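PDB 6F2P: paenibacillus xanthan lyase from Paenibacillus, which probably cleaves the polysaccharide xanthan by beta-elimination, as a lyase. Local coordinates for residues Asn766-Ala770 against Glu771-Ile775. Residues are numbered along the deposited sequence; the frame is centred on the assembly and turned at random.
With CA (calcium ion), chain C.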
ATOM      1  N   ASN A 766     -19.857  25.899   1.494  1.00 28.32           N
ATOM      2  CA  ASN A 766     -20.637  26.175   2.696  1.00 30.10           C
ATOM      3  C   ASN A 766     -22.058  25.639   2.582  1.00 27.87           C
ATOM      4  O   ASN A 766     -22.677  25.753   1.528  1.00 30.24           O
ATOM      5  CB  ASN A 766     -20.669  27.682   2.981  1.00 28.85           C
ATOM      6  CG  ASN A 766     -19.380  28.185   3.617  1.00 33.58           C
ATOM      7  OD1 ASN A 766     -18.785  27.512   4.463  1.00 33.26           O
ATOM      8  ND2 ASN A 766     -18.945  29.375   3.213  1.00 24.02           N
ATOM      9  N   PRO A 767     -22.572  25.030   3.665  1.00 30.36           N
ATOM     10  CA  PRO A 767     -21.819  24.776   4.899  1.00 30.45           C
ATOM     11  C   PRO A 767     -21.067  23.443   4.840  1.00 29.55           C
ATOM     12  O   PRO A 767     -21.434  22.562   4.058  1.00 32.97           O
ATOM     13  CB  PRO A 767     -22.918  24.707   5.960  1.00 24.06           C
ATOM     14  CG  PRO A 767     -24.080  24.128   5.226  1.00 28.44           C
ATOM     15  CD  PRO A 767     -23.990  24.637   3.798  1.00 20.92           C
ATOM     16  N   TYR A 768     -20.015  23.312   5.644  1.00 23.34           N
ATOM     17  CA  TYR A 768     -19.301  22.055   5.774  1.00 22.72           C
ATOM     18  C   TYR A 768     -20.043  21.242   6.826  1.00 25.37           C
ATOM     19  O   TYR A 768     -19.883  21.494   8.018  1.00 27.43           O
ATOM     20  CB  TYR A 768     -17.880  22.300   6.281  1.00 25.91           C
ATOM     21  CG  TYR A 768     -16.923  22.983   5.323  1.00 23.97           C
ATOM     22  CD1 TYR A 768     -16.851  24.369   5.243  1.00 26.97           C
ATOM     23  CD2 TYR A 768     -16.053  22.240   4.539  1.00 23.43           C
ATOM     24  CE1 TYR A 768     -15.961  24.992   4.386  1.00 24.49           C
ATOM     25  CE2 TYR A 768     -15.162  22.851   3.683  1.00 21.15           C
ATOM     26  CZ  TYR A 768     -15.123  24.225   3.609  1.00 25.54           C
ATOM     27  OH  TYR A 768     -14.234  24.833   2.754  1.00 25.86           O
ATOM     28  N   GLU A 769     -20.858  20.280   6.406  1.00 24.73           N
ATOM     29  CA  GLU A 769     -21.657  19.509   7.360  1.00 24.45           C
ATOM     30  C   GLU A 769     -20.801  18.607   8.229  1.00 28.78           C
ATOM     31  O   GLU A 769     -20.080  17.745   7.722  1.00 29.09           O
ATOM     32  CB  GLU A 769     -22.717  18.684   6.637  1.00 27.45           C
ATOM     33  CG  GLU A 769     -23.627  19.516   5.753  1.00 21.06           C
ATOM     34  CD  GLU A 769     -24.630  20.339   6.548  1.00 25.96           C
ATOM     35  OE1 GLU A 769     -25.553  20.894   5.921  1.00 31.78           O
ATOM     36  OE2 GLU A 769     -24.511  20.431   7.791  1.00 26.54           O
ATOM     37  N   ALA A 770     -20.892  18.811   9.540  1.00 27.12           N
ATOM     38  CA  ALA A 770     -20.097  18.060  10.502  1.00 24.90           C
ATOM     39  C   ALA A 770     -20.311  16.563  10.322  1.00 23.25           C
ATOM     40  O   ALA A 770     -19.364  15.785  10.344  1.00 23.71           O
ATOM     41  CB  ALA A 770     -20.453  18.478  11.916  1.00 29.68           C
ATOM     42  N   GLU A 771     -21.563  16.174  10.114  1.00 22.59           N
ATOM     43  CA  GLU A 771     -21.915  14.771   9.951  1.00 25.33           C
ATOM     44  C   GLU A 771     -21.275  14.110   8.730  1.00 25.05           C
ATOM     45  O   GLU A 771     -21.358  12.898   8.574  1.00 24.44           O
ATOM     46  CB  GLU A 771     -23.437  14.608   9.868  1.00 28.33           C
ATOM     47  CG  GLU A 771     -24.069  15.220   8.623  1.00 24.98           C
ATOM     48  CD  GLU A 771     -24.653  16.601   8.889  1.00 27.48           C
ATOM     49  OE1 GLU A 771     -25.531  17.046   8.110  1.00 21.59           O
ATOM     50  OE2 GLU A 771     -24.236  17.228   9.886  1.00 24.65           O
ATOM     51  N   ALA A 772     -20.653  14.893   7.855  1.00 26.84           N
ATOM     52  CA  ALA A 772     -20.077  14.325   6.639  1.00 25.50           C
ATOM     53  C   ALA A 772     -18.602  14.674   6.477  1.00 29.39           C
ATOM     54  O   ALA A 772     -18.032  14.546   5.386  1.00 27.78           O
ATOM     55  CB  ALA A 772     -20.869  14.759   5.413  1.00 17.95           C
ATOM     56  N   LEU A 773     -17.982  15.100   7.569  1.00 21.64           N
ATOM     57  CA  LEU A 773     -16.582  15.483   7.533  1.00 21.61           C
ATOM     58  C   LEU A 773     -15.677  14.334   7.946  1.00 25.86           C
ATOM     59  O   LEU A 773     -15.892  13.709   8.984  1.00 21.79           O
ATOM     60  CB  LEU A 773     -16.342  16.686   8.437  1.00 23.08           C
ATOM     61  CG  LEU A 773     -16.842  18.002   7.856  1.00 24.46           C
ATOM     62  CD1 LEU A 773     -16.683  19.134   8.868  1.00 25.38           C
ATOM     63  CD2 LEU A 773     -16.093  18.298   6.559  1.00 25.18           C
ATOM     64  N   PRO A 774     -14.663  14.048   7.123  1.00 24.97           N
ATOM     65  CA  PRO A 774     -13.662  13.033   7.463  1.00 25.10           C
ATOM     66  C   PRO A 774     -12.967  13.429   8.749  1.00 25.46           C
ATOM     67  O   PRO A 774     -12.630  14.606   8.917  1.00 25.30           O
ATOM     68  CB  PRO A 774     -12.681  13.085   6.284  1.00 24.64           C
ATOM     69  CG  PRO A 774     -12.936  14.415   5.623  1.00 24.50           C
ATOM     70  CD  PRO A 774     -14.385  14.705   5.834  1.00 19.98           C
ATOM     71  N   ILE A 775     -12.781  12.475   9.655  1.00 22.76           N
ATOM     72  CA  ILE A 775     -12.150  12.785  10.924  1.00 23.87           C
ATOM     73  C   ILE A 775     -10.686  12.382  10.916  1.00 28.46           C
ATOM     74  O   ILE A 775     -10.344  11.227  10.650  1.00 28.53           O
ATOM     75  CB  ILE A 775     -12.865  12.109  12.082  1.00 24.41           C
ATOM     76  CG1 ILE A 775     -14.281  12.670  12.209  1.00 24.76           C
ATOM     77  CG2 ILE A 775     -12.076  12.304  13.370  1.00 23.71           C
ATOM     78  CD1 ILE A 775     -15.134  11.968  13.257  1.00 26.41           C
TER
HETATM   79 CA    CA C1102     -25.477  19.108   9.729  1.00 24.30          CA
HETATM   80  O   HOH W   1     -17.679  13.363  11.261  1.00 30.99           O
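Glu-769 and Glu-771 meet at a calcium site, the carboxylates of an E-A-E sequence converging on the metal in a beta-sandwich domain that is probably a carbohydrate-binding module, consistent with the family 6 type. The two side chains run alongside each other in the same direction, their carboxylate planes turned 36° apart. Glu-769 gives a single oxygen, OE2, 2.5 Å from the calcium, whereas Glu-771 binds in bidentate fashion, with OE1 at 2.6 Å and OE2 at 2.3 Å from the ion. Its CG sits between backbone N and carbonyl carbon (chi1 67°), and a bend at chi2 folds the carboxylate back beside CB of Glu-769. The backbone carbonyls of Ser-791, Lys-794 and Asp-894 also ligate the metal.

Behind the two acids the chain leaves strand 768-769 in a short 3-10-like turn. Ala-772 N donates to Glu-769 O over 2.9 Å, and Leu-773 N donates to Ala-770 O over 3.2 Å; each donor stands well above its acceptor's carbonyl plane. A water then donates a hydrogen bond to each of Ala-770 O and Leu-773 O, bridging the two carbonyls. Leu-773 folds back over the turn: its CG lies 3.3 Å from Glu-769 O, and CD1 reaches CB of Tyr-768 at 4.3 Å, while CD2 lies near the plane of the tyrosine ring, at its edge. Beyond, the leucine packs on Phe-809 and Leu-811, and the Tyr-768 hydroxyl bonds to Asp-812 O. With an alanine in place of Leu-773, a gap would probably open beside Tyr-768, and Phe-809 and Leu-811 would be likely to lose a packing partner. Two adjacent carboxylates would be expected to repel each other, so the calcium, bound by both, probably offsets their charge and ties the strand end to the turn.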